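Local coordinates for protein VIN1 (Oscarella pearsei, PDB 6BFI) that binds actin filaments and may play a role in cell-cell adhesion, as a member of the vinculin/alpha-catenin family, at residues 202-207 against 469-474; 146-151 against 158-163; 412-417 against 477-482; 383-388 against 404-409. One frame throughout, in Å; residues are numbered along the deposited sequence.

All four contacts join helices or their ends within the all-helical vinculin fold. Contacts 2 and 3 are largely buried, each built round one large ring, F160 or W479, the latter also meeting the imidazole of H413. Contacts 1 and 4 are partly buried: the polar S207 and T474 sit mid-interface beside I204 and Y471 in contact 1, whereas contact 4 sets a lysine chain at the rim against alanine and leucine. Helix 466-493 serves contacts 1 and 3, and helix 399-427 serves contacts 3 and 4, whose centres lie 12 Å apart and which meet where W479 packs on I383. Contact 1 touches contact 2 through I206 and L161, and contact 4 through L472 and E387.

Contact 1. Residues 202-207 against 469-474; sequences IPILIS and KDYLRT
Apolar packing between 202-207 and 469-474 rests on I204, which meets both Y471 and T474 with different branches. Its CG2 lies 3.7 Å from CE1 of Y471 and also close to the phenol OH, the two side chains crossing at about a right angle. The other branch ends in CD1, 3.5 Å from CG2 of T474. The Y471 ring gets there because its CG is anti to the backbone N (chi1 -172°), which carries the ring across to the other helix.

Polar atoms border the same ring without bonding to it. OG of S207 sits at the ring edge, near its plane, 3.4 Å from CD1 of Y471, while the backbone O of I204 approaches CE1 of Y471 obliquely at 3.5 Å.

Within 469-474, the hydroxyl of T474 turns back on its own helix: OG1 donates to O of D470 at 2.9 Å. N of T474 binds that same oxygen from the opposite face of the carbonyl plane, so two bonds grip it.

Y471 also packs on S208 and V211 of helix 185-215 and on V234 of helix 224-249. The local axes run 10.7 Å apart at 149°, a near-antiparallel helix-helix packing within the all-helical vinculin fold.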
loop_
_atom_site.group_PDB
_atom_site.type_symbol
_atom_site.label_atom_id
_atom_site.label_comp_id
_atom_site.label_asym_id
_atom_site.label_seq_id
_atom_site.Cartn_x
_atom_site.Cartn_y
_atom_site.Cartn_z
ATOM N N ILE A 202 -20.533 11.047 -12.099
ATOM C CA ILE A 202 -21.832 11.683 -12.354
ATOM C C ILE A 202 -21.970 12.180 -13.798
ATOM O O ILE A 202 -22.917 11.767 -14.502
ATOM C CB ILE A 202 -22.095 12.822 -11.353
ATOM C CG1 ILE A 202 -22.298 12.255 -9.949
ATOM C CG2 ILE A 202 -23.303 13.642 -11.781
ATOM C CD1 ILE A 202 -23.383 11.208 -9.885
ATOM N N PRO A 203 -21.080 13.052 -14.300
ATOM C CA PRO A 203 -21.267 13.540 -15.676
ATOM C C PRO A 203 -21.123 12.448 -16.720
ATOM O O PRO A 203 -21.714 12.556 -17.802
ATOM C CB PRO A 203 -20.181 14.613 -15.823
ATOM C CG PRO A 203 -19.119 14.190 -14.877
ATOM C CD PRO A 203 -19.841 13.597 -13.705
ATOM N N ILE A 204 -20.358 11.395 -16.427
ATOM C CA ILE A 204 -20.304 10.252 -17.332
ATOM C C ILE A 204 -21.676 9.603 -17.430
ATOM O O ILE A 204 -22.127 9.221 -18.518
ATOM C CB ILE A 204 -19.236 9.245 -16.867
ATOM C CG1 ILE A 204 -17.959 9.971 -16.444
ATOM C CG2 ILE A 204 -18.941 8.235 -17.962
ATOM C CD1 ILE A 204 -17.389 10.886 -17.495
ATOM N N LEU A 205 -22.360 9.474 -16.292
ATOM C CA LEU A 205 -23.697 8.895 -16.285
ATOM C C LEU A 205 -24.660 9.732 -17.116
ATOM O O LEU A 205 -25.338 9.210 -18.010
ATOM C CB LEU A 205 -24.201 8.758 -14.849
ATOM C CG LEU A 205 -25.647 8.284 -14.714
ATOM C CD1 LEU A 205 -25.848 6.978 -15.461
ATOM C CD2 LEU A 205 -26.022 8.134 -13.247
ATOM N N ILE A 206 -24.727 11.042 -16.846
ATOM C CA ILE A 206 -25.676 11.858 -17.600
ATOM C C ILE A 206 -25.324 11.863 -19.085
ATOM O O ILE A 206 -26.218 11.907 -19.943
ATOM C CB ILE A 206 -25.758 13.288 -17.025
ATOM C CG1 ILE A 206 -24.469 14.067 -17.286
ATOM C CG2 ILE A 206 -26.073 13.246 -15.537
ATOM C CD1 ILE A 206 -24.577 15.544 -16.975
ATOM N N SER A 207 -24.032 11.776 -19.414
ATOM C CA SER A 207 -23.632 11.731 -20.817
ATOM C C SER A 207 -24.121 10.451 -21.487
ATOM O O SER A 207 -24.749 10.496 -22.554
ATOM C CB SER A 207 -22.113 11.858 -20.929
ATOM O OG SER A 207 -21.700 11.855 -22.282
ATOM N N LYS A 469 -20.241 10.258 -30.127
ATOM C CA LYS A 469 -18.841 10.574 -30.395
ATOM C C LYS A 469 -18.160 11.140 -29.155
ATOM O O LYS A 469 -17.069 10.697 -28.771
ATOM C CB LYS A 469 -18.757 11.562 -31.559
ATOM C CG LYS A 469 -17.353 11.912 -32.013
ATOM C CD LYS A 469 -17.412 12.930 -33.143
ATOM C CE LYS A 469 -16.095 13.031 -33.892
ATOM N NZ LYS A 469 -16.223 13.914 -35.088
ATOM N N ASP A 470 -18.799 12.120 -28.509
ATOM C CA ASP A 470 -18.215 12.736 -27.323
ATOM C C ASP A 470 -18.118 11.738 -26.177
ATOM O O ASP A 470 -17.151 11.761 -25.404
ATOM C CB ASP A 470 -19.037 13.955 -26.904
ATOM C CG ASP A 470 -19.328 14.890 -28.065
ATOM O OD1 ASP A 470 -18.676 14.750 -29.122
ATOM O OD2 ASP A 470 -20.208 15.765 -27.920
ATOM N N TYR A 471 -19.107 10.849 -26.051
ATOM C CA TYR A 471 -19.039 9.840 -25.002
ATOM C C TYR A 471 -17.907 8.853 -25.259
ATOM O O TYR A 471 -17.180 8.479 -24.330
ATOM C CB TYR A 471 -20.373 9.107 -24.874
ATOM C CG TYR A 471 -20.423 8.191 -23.673
ATOM C CD1 TYR A 471 -20.498 8.708 -22.387
ATOM C CD2 TYR A 471 -20.386 6.811 -23.823
ATOM C CE1 TYR A 471 -20.536 7.878 -21.284
ATOM C CE2 TYR A 471 -20.427 5.973 -22.728
ATOM C CZ TYR A 471 -20.499 6.511 -21.459
ATOM O OH TYR A 471 -20.538 5.683 -20.359
ATOM N N LEU A 472 -17.740 8.425 -26.515
ATOM C CA LEU A 472 -16.621 7.551 -26.855
ATOM C C LEU A 472 -15.291 8.220 -26.545
ATOM O O LEU A 472 -14.370 7.576 -26.026
ATOM C CB LEU A 472 -16.687 7.151 -28.329
ATOM C CG LEU A 472 -15.464 6.418 -28.897
ATOM C CD1 LEU A 472 -15.188 5.128 -28.131
ATOM C CD2 LEU A 472 -15.634 6.134 -30.382
ATOM N N ARG A 473 -15.168 9.515 -26.852
ATOM C CA ARG A 473 -13.932 10.221 -26.529
ATOM C C ARG A 473 -13.710 10.281 -25.022
ATOM O O ARG A 473 -12.580 10.113 -24.544
ATOM C CB ARG A 473 -13.957 11.626 -27.129
ATOM C CG ARG A 473 -12.760 12.483 -26.756
ATOM C CD ARG A 473 -12.704 13.736 -27.609
ATOM N NE ARG A 473 -14.028 14.328 -27.785
ATOM C CZ ARG A 473 -14.269 15.423 -28.500
ATOM N NH1 ARG A 473 -13.273 16.054 -29.107
ATOM N NH2 ARG A 473 -15.507 15.888 -28.605
ATOM N N THR A 474 -14.780 10.504 -24.255
ATOM C CA THR A 474 -14.653 10.562 -22.802
ATOM C C THR A 474 -14.177 9.226 -22.236
ATOM O O THR A 474 -13.258 9.178 -21.406
ATOM C CB THR A 474 -15.988 10.964 -22.176
ATOM O OG1 THR A 474 -16.372 12.259 -22.652
ATOM C CG2 THR A 474 -15.865 11.003 -20.667
#

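Contact 2. Residues 146-151 against 158-163; sequences DVAKVI and ATFLQN
F160 projects from helix 158-163 onto the 3-10 turn at 146-150, in the short connection between two successive helices of the all-helical vinculin fold: the chain leaves helix 102-145, winds through this turn and enters helix 154-178. The ring is the bump, and V147, A148 and I151 together form the shallow hollow that receives it. Setting CG anti to the backbone N (chi1 160°) swings the ring out from its helix toward the turn.

The small A148 makes the floor. Its CB lies 3.6 Å from CZ of F160, and its CA stands over one ring face, 4.2 Å above the plane and shifted toward the rim. V147 offers a more distant shoulder, with CB 4.3 Å from CD1 of F160. I151 extends CD1 against the base of the ring, near CB and CG as well as CD2.

Further parts of the fold pack against the same residues. I209 of helix 185-215 touches A148, I151 and F160, and the ring of Y144 meets that of F160 with planes about 30° apart. The tightest touch across the two segments is that of CD1 of I151 with CD2 of F160, at 3.5 Å.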
loop_
_atom_site.group_PDB
_atom_site.type_symbol
_atom_site.label_atom_id
_atom_site.label_comp_id
_atom_site.label_asym_id
_atom_site.label_seq_id
_atom_site.Cartn_x
_atom_site.Cartn_y
_atom_site.Cartn_z
ATOM N N ASP A 146 -31.056 3.951 -9.743
ATOM C CA ASP A 146 -31.608 2.968 -10.670
ATOM C C ASP A 146 -32.696 3.536 -11.573
ATOM O O ASP A 146 -33.065 2.877 -12.552
ATOM C CB ASP A 146 -32.157 1.770 -9.891
ATOM C CG ASP A 146 -31.816 0.444 -10.543
ATOM O OD1 ASP A 146 -30.635 0.242 -10.895
ATOM O OD2 ASP A 146 -32.727 -0.394 -10.708
ATOM N N VAL A 147 -33.216 4.729 -11.275
ATOM C CA VAL A 147 -34.251 5.333 -12.108
ATOM C C VAL A 147 -33.722 5.681 -13.497
ATOM O O VAL A 147 -34.496 5.736 -14.460
ATOM C CB VAL A 147 -34.829 6.572 -11.389
ATOM C CG1 VAL A 147 -35.844 7.292 -12.257
ATOM C CG2 VAL A 147 -35.463 6.168 -10.068
ATOM N N ALA A 148 -32.411 5.882 -13.634
ATOM C CA ALA A 148 -31.843 6.322 -14.904
ATOM C C ALA A 148 -32.018 5.298 -16.020
ATOM O O ALA A 148 -31.889 5.655 -17.196
ATOM C CB ALA A 148 -30.362 6.648 -14.725
ATOM N N LYS A 149 -32.319 4.042 -15.687
ATOM C CA LYS A 149 -32.433 3.013 -16.716
ATOM C C LYS A 149 -33.688 3.159 -17.569
ATOM O O LYS A 149 -33.764 2.549 -18.641
ATOM C CB LYS A 149 -32.398 1.626 -16.071
ATOM C CG LYS A 149 -31.176 1.391 -15.207
ATOM C CD LYS A 149 -31.044 -0.063 -14.793
ATOM C CE LYS A 149 -29.764 -0.283 -13.999
ATOM N NZ LYS A 149 -29.549 -1.716 -13.665
ATOM N N VAL A 150 -34.672 3.948 -17.128
ATOM C CA VAL A 150 -35.911 4.125 -17.881
ATOM C C VAL A 150 -35.950 5.446 -18.638
ATOM O O VAL A 150 -36.969 5.762 -19.266
ATOM C CB VAL A 150 -37.142 4.001 -16.958
ATOM C CG1 VAL A 150 -38.355 3.505 -17.735
ATOM C CG2 VAL A 150 -36.845 3.075 -15.790
ATOM N N ILE A 151 -34.874 6.224 -18.604
ATOM C CA ILE A 151 -34.848 7.516 -19.281
ATOM C C ILE A 151 -34.696 7.298 -20.781
ATOM O O ILE A 151 -33.778 6.604 -21.231
ATOM C CB ILE A 151 -33.716 8.397 -18.732
ATOM C CG1 ILE A 151 -33.853 8.564 -17.217
ATOM C CG2 ILE A 151 -33.716 9.754 -19.422
ATOM C CD1 ILE A 151 -32.770 9.431 -16.611
ATOM N N ALA A 158 -33.586 15.540 -17.661
ATOM C CA ALA A 158 -33.551 16.824 -16.968
ATOM C C ALA A 158 -34.132 16.705 -15.565
ATOM O O ALA A 158 -33.496 17.109 -14.583
ATOM C CB ALA A 158 -34.304 17.880 -17.779
ATOM N N THR A 159 -35.340 16.145 -15.449
ATOM C CA THR A 159 -35.967 16.004 -14.137
ATOM C C THR A 159 -35.152 15.086 -13.232
ATOM O O THR A 159 -34.885 15.412 -12.068
ATOM C CB THR A 159 -37.391 15.472 -14.290
ATOM O OG1 THR A 159 -37.347 14.134 -14.802
ATOM C CG2 THR A 159 -38.186 16.351 -15.250
ATOM N N PHE A 160 -34.755 13.923 -13.756
ATOM C CA PHE A 160 -33.912 13.002 -13.000
ATOM C C PHE A 160 -32.625 13.680 -12.548
ATOM O O PHE A 160 -32.183 13.488 -11.411
ATOM C CB PHE A 160 -33.607 11.768 -13.852
ATOM C CG PHE A 160 -32.400 10.992 -13.400
ATOM C CD1 PHE A 160 -32.501 10.053 -12.388
ATOM C CD2 PHE A 160 -31.166 11.188 -14.005
ATOM C CE1 PHE A 160 -31.394 9.334 -11.978
ATOM C CE2 PHE A 160 -30.059 10.473 -13.601
ATOM C CZ PHE A 160 -30.171 9.545 -12.586
ATOM N N LEU A 161 -32.014 14.480 -13.425
ATOM C CA LEU A 161 -30.798 15.199 -13.061
ATOM C C LEU A 161 -31.058 16.156 -11.903
ATOM O O LEU A 161 -30.327 16.156 -10.903
ATOM C CB LEU A 161 -30.259 15.947 -14.282
ATOM C CG LEU A 161 -28.775 16.319 -14.382
ATOM C CD1 LEU A 161 -28.452 16.747 -15.805
ATOM C CD2 LEU A 161 -28.386 17.419 -13.402
ATOM N N GLN A 162 -32.107 16.977 -12.018
ATOM C CA GLN A 162 -32.418 17.943 -10.972
ATOM C C GLN A 162 -32.882 17.285 -9.680
ATOM O O GLN A 162 -32.941 17.964 -8.650
ATOM C CB GLN A 162 -33.479 18.933 -11.459
ATOM C CG GLN A 162 -34.911 18.504 -11.193
ATOM C CD GLN A 162 -35.918 19.551 -11.625
ATOM O OE1 GLN A 162 -35.692 20.285 -12.587
ATOM N NE2 GLN A 162 -37.036 19.630 -10.909
ATOM N N ASN A 163 -33.223 15.995 -9.707
ATOM C CA ASN A 163 -33.460 15.259 -8.473
ATOM C C ASN A 163 -32.203 14.587 -7.940
ATOM O O ASN A 163 -32.109 14.339 -6.731
ATOM C CB ASN A 163 -34.546 14.197 -8.677
ATOM C CG ASN A 163 -35.839 14.783 -9.202
ATOM O OD1 ASN A 163 -36.024 15.998 -9.214
ATOM N ND2 ASN A 163 -36.746 13.913 -9.637
#

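Contact 3. Residues 412-417 against 477-482; sequences AHTARL and EKWLEA
W479 spans the gap between helices 477-482 and 412-417, whose local axes are 12.9 Å apart and cross at 27°. From CB, which points toward the other helix, CG lies anti to the backbone N (chi1 -173°) and sends the indole outward. Its five-membered side reaches T414 first: NE1 is 3.4 Å from OG1 of T414 and 3.7 Å from CB of the same threonine. Both atoms stand at the edge of the indole, near its plane. CE2 and CZ2 run past T414, with CZ2 3.8 Å from its CB. At the far end CH2 meets two residues, CD1 of L417 at 3.9 Å and CD2 of H413 at 4.1 Å. CD1 of L417 comes obliquely to the indole, whereas CH2 of W479 lies at the edge of the imidazole.

The polar atoms here have partners from elsewhere in the bundle. OG1 of T414 is hydrogen-bonded to OG of S449, which also takes a weak bond with NE1 of W479, and NE2 of H413 bonds to O of V379. L445 of helix 432-449 packs on T414, L417 and W479. The contact is therefore largely apolar along the benzene side of the indole, with OG1 of T414 and, weakly, NE1 of W479 served by S449.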
loop_
_atom_site.group_PDB
_atom_site.type_symbol
_atom_site.label_atom_id
_atom_site.label_comp_id
_atom_site.label_asym_id
_atom_site.label_seq_id
_atom_site.Cartn_x
_atom_site.Cartn_y
_atom_site.Cartn_z
ATOM N N ALA A 412 -6.792 -7.531 -26.483
ATOM C CA ALA A 412 -5.541 -8.219 -26.174
ATOM C C ALA A 412 -4.486 -7.252 -25.653
ATOM O O ALA A 412 -3.680 -7.614 -24.785
ATOM C CB ALA A 412 -5.026 -8.958 -27.409
ATOM N N HIS A 413 -4.487 -6.013 -26.152
ATOM C CA HIS A 413 -3.519 -5.022 -25.694
ATOM C C HIS A 413 -3.714 -4.702 -24.214
ATOM O O HIS A 413 -2.798 -4.872 -23.399
ATOM C CB HIS A 413 -3.630 -3.758 -26.546
ATOM C CG HIS A 413 -2.717 -2.652 -26.114
ATOM N ND1 HIS A 413 -1.344 -2.754 -26.169
ATOM C CD2 HIS A 413 -2.984 -1.418 -25.624
ATOM C CE1 HIS A 413 -0.804 -1.631 -25.731
ATOM N NE2 HIS A 413 -1.777 -0.804 -25.393
ATOM N N THR A 414 -4.911 -4.242 -23.844
ATOM C CA THR A 414 -5.150 -3.878 -22.449
ATOM C C THR A 414 -5.047 -5.086 -21.523
ATOM O O THR A 414 -4.560 -4.954 -20.389
ATOM C CB THR A 414 -6.512 -3.195 -22.303
ATOM O OG1 THR A 414 -6.741 -2.866 -20.928
ATOM C CG2 THR A 414 -7.638 -4.096 -22.801
ATOM N N ALA A 415 -5.471 -6.266 -21.983
ATOM C CA ALA A 415 -5.254 -7.472 -21.192
ATOM C C ALA A 415 -3.768 -7.693 -20.935
ATOM O O ALA A 415 -3.369 -8.072 -19.826
ATOM C CB ALA A 415 -5.865 -8.686 -21.892
ATOM N N ARG A 416 -2.931 -7.444 -21.948
ATOM C CA ARG A 416 -1.492 -7.609 -21.769
ATOM C C ARG A 416 -0.934 -6.585 -20.788
ATOM O O ARG A 416 -0.061 -6.913 -19.971
ATOM C CB ARG A 416 -0.781 -7.504 -23.116
ATOM C CG ARG A 416 0.713 -7.751 -23.046
ATOM C CD ARG A 416 1.019 -9.173 -22.606
ATOM N NE ARG A 416 2.427 -9.499 -22.799
ATOM C CZ ARG A 416 2.931 -10.726 -22.715
ATOM N NH1 ARG A 416 2.141 -11.754 -22.439
ATOM N NH2 ARG A 416 4.226 -10.925 -22.916
ATOM N N LEU A 417 -1.417 -5.340 -20.855
ATOM C CA LEU A 417 -0.984 -4.331 -19.890
ATOM C C LEU A 417 -1.294 -4.770 -18.465
ATOM O O LEU A 417 -0.433 -4.699 -17.578
ATOM C CB LEU A 417 -1.649 -2.988 -20.187
ATOM C CG LEU A 417 -1.265 -2.283 -21.486
ATOM C CD1 LEU A 417 -1.966 -0.934 -21.569
ATOM C CD2 LEU A 417 0.247 -2.124 -21.588
ATOM N N GLU A 477 -10.574 8.772 -22.878
ATOM C CA GLU A 477 -9.697 9.501 -21.970
ATOM C C GLU A 477 -9.670 8.875 -20.579
ATOM O O GLU A 477 -8.653 8.969 -19.882
ATOM C CB GLU A 477 -10.118 10.967 -21.896
ATOM C CG GLU A 477 -9.981 11.696 -23.223
ATOM C CD GLU A 477 -10.558 13.096 -23.184
ATOM O OE1 GLU A 477 -9.786 14.068 -23.334
ATOM O OE2 GLU A 477 -11.787 13.224 -22.998
ATOM N N LYS A 478 -10.765 8.239 -20.154
ATOM C CA LYS A 478 -10.720 7.498 -18.896
ATOM C C LYS A 478 -9.773 6.309 -18.996
ATOM O O LYS A 478 -8.966 6.069 -18.084
ATOM C CB LYS A 478 -12.121 7.037 -18.497
ATOM C CG LYS A 478 -13.040 8.170 -18.089
ATOM C CD LYS A 478 -12.451 8.938 -16.920
ATOM C CE LYS A 478 -13.109 10.296 -16.767
ATOM N NZ LYS A 478 -12.511 11.071 -15.646
ATOM N N TRP A 479 -9.850 5.561 -20.101
ATOM C CA TRP A 479 -8.939 4.439 -20.288
ATOM C C TRP A 479 -7.492 4.913 -20.350
ATOM O O TRP A 479 -6.603 4.293 -19.755
ATOM C CB TRP A 479 -9.302 3.659 -21.551
ATOM C CG TRP A 479 -8.497 2.395 -21.719
ATOM C CD1 TRP A 479 -8.879 1.129 -21.379
ATOM C CD2 TRP A 479 -7.170 2.282 -22.255
ATOM N NE1 TRP A 479 -7.876 0.235 -21.674
ATOM C CE2 TRP A 479 -6.817 0.918 -22.212
ATOM C CE3 TRP A 479 -6.250 3.199 -22.770
ATOM C CZ2 TRP A 479 -5.585 0.452 -22.664
ATOM C CZ3 TRP A 479 -5.027 2.734 -23.213
ATOM C CH2 TRP A 479 -4.705 1.374 -23.157
ATOM N N LEU A 480 -7.236 6.012 -21.064
ATOM C CA LEU A 480 -5.874 6.530 -21.157
ATOM C C LEU A 480 -5.368 7.007 -19.802
ATOM O O LEU A 480 -4.185 6.845 -19.483
ATOM C CB LEU A 480 -5.806 7.662 -22.183
ATOM C CG LEU A 480 -5.884 7.257 -23.655
ATOM C CD1 LEU A 480 -5.831 8.484 -24.562
ATOM C CD2 LEU A 480 -4.769 6.282 -24.000
ATOM N N GLU A 481 -6.246 7.602 -18.994
ATOM C CA GLU A 481 -5.836 8.047 -17.665
ATOM C C GLU A 481 -5.457 6.861 -16.784
ATOM O O GLU A 481 -4.366 6.832 -16.198
ATOM C CB GLU A 481 -6.952 8.869 -17.020
ATOM C CG GLU A 481 -6.725 9.161 -15.545
ATOM C CD GLU A 481 -7.765 8.506 -14.652
ATOM O OE1 GLU A 481 -8.945 8.439 -15.059
ATOM O OE2 GLU A 481 -7.399 8.055 -13.545
ATOM N N ALA A 482 -6.345 5.866 -16.688
ATOM C CA ALA A 482 -6.050 4.700 -15.862
ATOM C C ALA A 482 -4.795 3.984 -16.346
ATOM O O ALA A 482 -3.936 3.604 -15.539
ATOM C CB ALA A 482 -7.242 3.744 -15.859
#

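Contact 4. Residues 383-388 against 404-409; sequences IKALED and AQKAKE
An antiparallel pair of helices, 383-388 and 404-409, forms this contact within the helical fold of the vinculin family. The local axes come within 8.6 Å at 155°, and the closest CA atoms, those of L386 and K406, are 5.1 Å apart. Such close backbones suit the small residues A385 and A407, one on each helix.

K406 lays its aliphatic chain across the neighbouring helix, over A385. CG sits beside the backbone N of its own residue, and a second bend (chi2 -65°) folds the chain over A385; beyond it the chain runs extended. CB of K406 meets CA of L386 at 3.9 Å. Further out, CD of K406 rests 3.7 Å from CB of A385. CE and NZ pass the same methyl, so the packing is carried by the methylenes.

L386 reaches the next residue, A407. Although its CB points neither at nor away from the partner helix, the branch CD1 swings in to reach CA of A407 at 3.7 Å and CB of A407 at 3.9 Å.

On a different side of helix 383-388, NZ of K384 forms a salt bridge with OE1 of E387 at 3.1 Å, and a long, weaker one with OD1 of D388. E387 OE1 has a second cationic partner in K476 of helix 466-493. That helix covers I383 through W479, helix 452-460 adds V452 and A456 against L386, and F403 and F410 of helix 399-427 pack on L386 and I383 respectively.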
loop_
_atom_site.group_PDB
_atom_site.type_symbol
_atom_site.label_atom_id
_atom_site.label_comp_id
_atom_site.label_asym_id
_atom_site.label_seq_id
_atom_site.Cartn_x
_atom_site.Cartn_y
_atom_site.Cartn_z
ATOM N N ILE A 383 -6.126 1.774 -28.862
ATOM C CA ILE A 383 -7.445 2.347 -28.607
ATOM C C ILE A 383 -7.722 3.498 -29.567
ATOM O O ILE A 383 -8.880 3.747 -29.932
ATOM C CB ILE A 383 -7.587 2.786 -27.136
ATOM C CG1 ILE A 383 -9.055 3.088 -26.814
ATOM C CG2 ILE A 383 -6.733 4.006 -26.843
ATOM C CD1 ILE A 383 -9.296 3.530 -25.385
ATOM N N LYS A 384 -6.677 4.210 -29.999
ATOM C CA LYS A 384 -6.860 5.230 -31.024
ATOM C C LYS A 384 -7.243 4.598 -32.355
ATOM O O LYS A 384 -8.114 5.114 -33.067
ATOM C CB LYS A 384 -5.588 6.065 -31.169
ATOM C CG LYS A 384 -5.696 7.180 -32.191
ATOM C CD LYS A 384 -6.812 8.143 -31.827
ATOM C CE LYS A 384 -6.918 9.274 -32.834
ATOM N NZ LYS A 384 -8.031 10.204 -32.497
ATOM N N ALA A 385 -6.610 3.474 -32.699
ATOM C CA ALA A 385 -6.991 2.748 -33.905
ATOM C C ALA A 385 -8.427 2.247 -33.823
ATOM O O ALA A 385 -9.134 2.217 -34.838
ATOM C CB ALA A 385 -6.028 1.583 -34.140
ATOM N N LEU A 386 -8.880 1.859 -32.627
ATOM C CA LEU A 386 -10.269 1.440 -32.468
ATOM C C LEU A 386 -11.224 2.615 -32.640
ATOM O O LEU A 386 -12.255 2.489 -33.314
ATOM C CB LEU A 386 -10.471 0.782 -31.104
ATOM C CG LEU A 386 -11.916 0.410 -30.761
ATOM C CD1 LEU A 386 -12.441 -0.673 -31.694
ATOM C CD2 LEU A 386 -12.028 -0.028 -29.313
ATOM N N GLU A 387 -10.901 3.766 -32.041
ATOM C CA GLU A 387 -11.759 4.937 -32.196
ATOM C C GLU A 387 -11.837 5.375 -33.655
ATOM O O GLU A 387 -12.913 5.737 -34.146
ATOM C CB GLU A 387 -11.261 6.086 -31.319
ATOM C CG GLU A 387 -12.212 7.277 -31.276
ATOM C CD GLU A 387 -11.567 8.533 -30.719
ATOM O OE1 GLU A 387 -10.411 8.828 -31.090
ATOM O OE2 GLU A 387 -12.216 9.224 -29.908
ATOM N N ASP A 388 -10.706 5.348 -34.365
ATOM C CA ASP A 388 -10.728 5.680 -35.787
ATOM C C ASP A 388 -11.497 4.641 -36.592
ATOM O O ASP A 388 -12.137 4.984 -37.592
ATOM C CB ASP A 388 -9.302 5.817 -36.322
ATOM C CG ASP A 388 -8.551 6.970 -35.689
ATOM O OD1 ASP A 388 -9.212 7.895 -35.171
ATOM O OD2 ASP A 388 -7.302 6.954 -35.711
ATOM N N ALA A 404 -13.828 -4.874 -36.078
ATOM C CA ALA A 404 -13.656 -6.110 -35.324
ATOM C C ALA A 404 -12.185 -6.361 -35.020
ATOM O O ALA A 404 -11.816 -6.674 -33.881
ATOM C CB ALA A 404 -14.255 -7.284 -36.097
ATOM N N GLN A 405 -11.323 -6.210 -36.031
ATOM C CA GLN A 405 -9.902 -6.475 -35.831
ATOM C C GLN A 405 -9.293 -5.499 -34.829
ATOM O O GLN A 405 -8.563 -5.905 -33.916
ATOM C CB GLN A 405 -9.162 -6.415 -37.167
ATOM C CG GLN A 405 -7.686 -6.757 -37.051
ATOM C CD GLN A 405 -7.155 -7.483 -38.268
ATOM O OE1 GLN A 405 -7.345 -7.043 -39.403
ATOM N NE2 GLN A 405 -6.492 -8.610 -38.039
ATOM N N LYS A 406 -9.587 -4.204 -34.981
ATOM C CA LYS A 406 -9.070 -3.220 -34.035
ATOM C C LYS A 406 -9.618 -3.454 -32.633
ATOM O O LYS A 406 -8.918 -3.207 -31.643
ATOM C CB LYS A 406 -9.405 -1.804 -34.503
ATOM C CG LYS A 406 -8.834 -1.433 -35.865
ATOM C CD LYS A 406 -7.317 -1.393 -35.848
ATOM C CE LYS A 406 -6.763 -0.958 -37.198
ATOM N NZ LYS A 406 -5.279 -0.821 -37.167
ATOM N N ALA A 407 -10.857 -3.935 -32.529
ATOM C CA ALA A 407 -11.437 -4.215 -31.220
ATOM C C ALA A 407 -10.714 -5.367 -30.534
ATOM O O ALA A 407 -10.338 -5.266 -29.359
ATOM C CB ALA A 407 -12.928 -4.519 -31.363
ATOM N N LYS A 408 -10.507 -6.474 -31.253
ATOM C CA LYS A 408 -9.815 -7.611 -30.654
ATOM C C LYS A 408 -8.376 -7.253 -30.303
ATOM O O LYS A 408 -7.869 -7.644 -29.241
ATOM C CB LYS A 408 -9.858 -8.813 -31.597
ATOM C CG LYS A 408 -9.585 -10.136 -30.905
ATOM C CD LYS A 408 -10.552 -10.342 -29.749
ATOM C CE LYS A 408 -10.237 -11.609 -28.972
ATOM N NZ LYS A 408 -11.147 -11.774 -27.803
ATOM N N GLU A 409 -7.708 -6.495 -31.178
ATOM C CA GLU A 409 -6.356 -6.043 -30.870
ATOM C C GLU A 409 -6.336 -5.167 -29.624
ATOM O O GLU A 409 -5.407 -5.256 -28.812
ATOM C CB GLU A 409 -5.759 -5.296 -32.064
ATOM C CG GLU A 409 -5.347 -6.201 -33.213
ATOM C CD GLU A 409 -4.735 -5.435 -34.370
ATOM O OE1 GLU A 409 -4.789 -4.187 -34.355
ATOM O OE2 GLU A 409 -4.200 -6.082 -35.293
#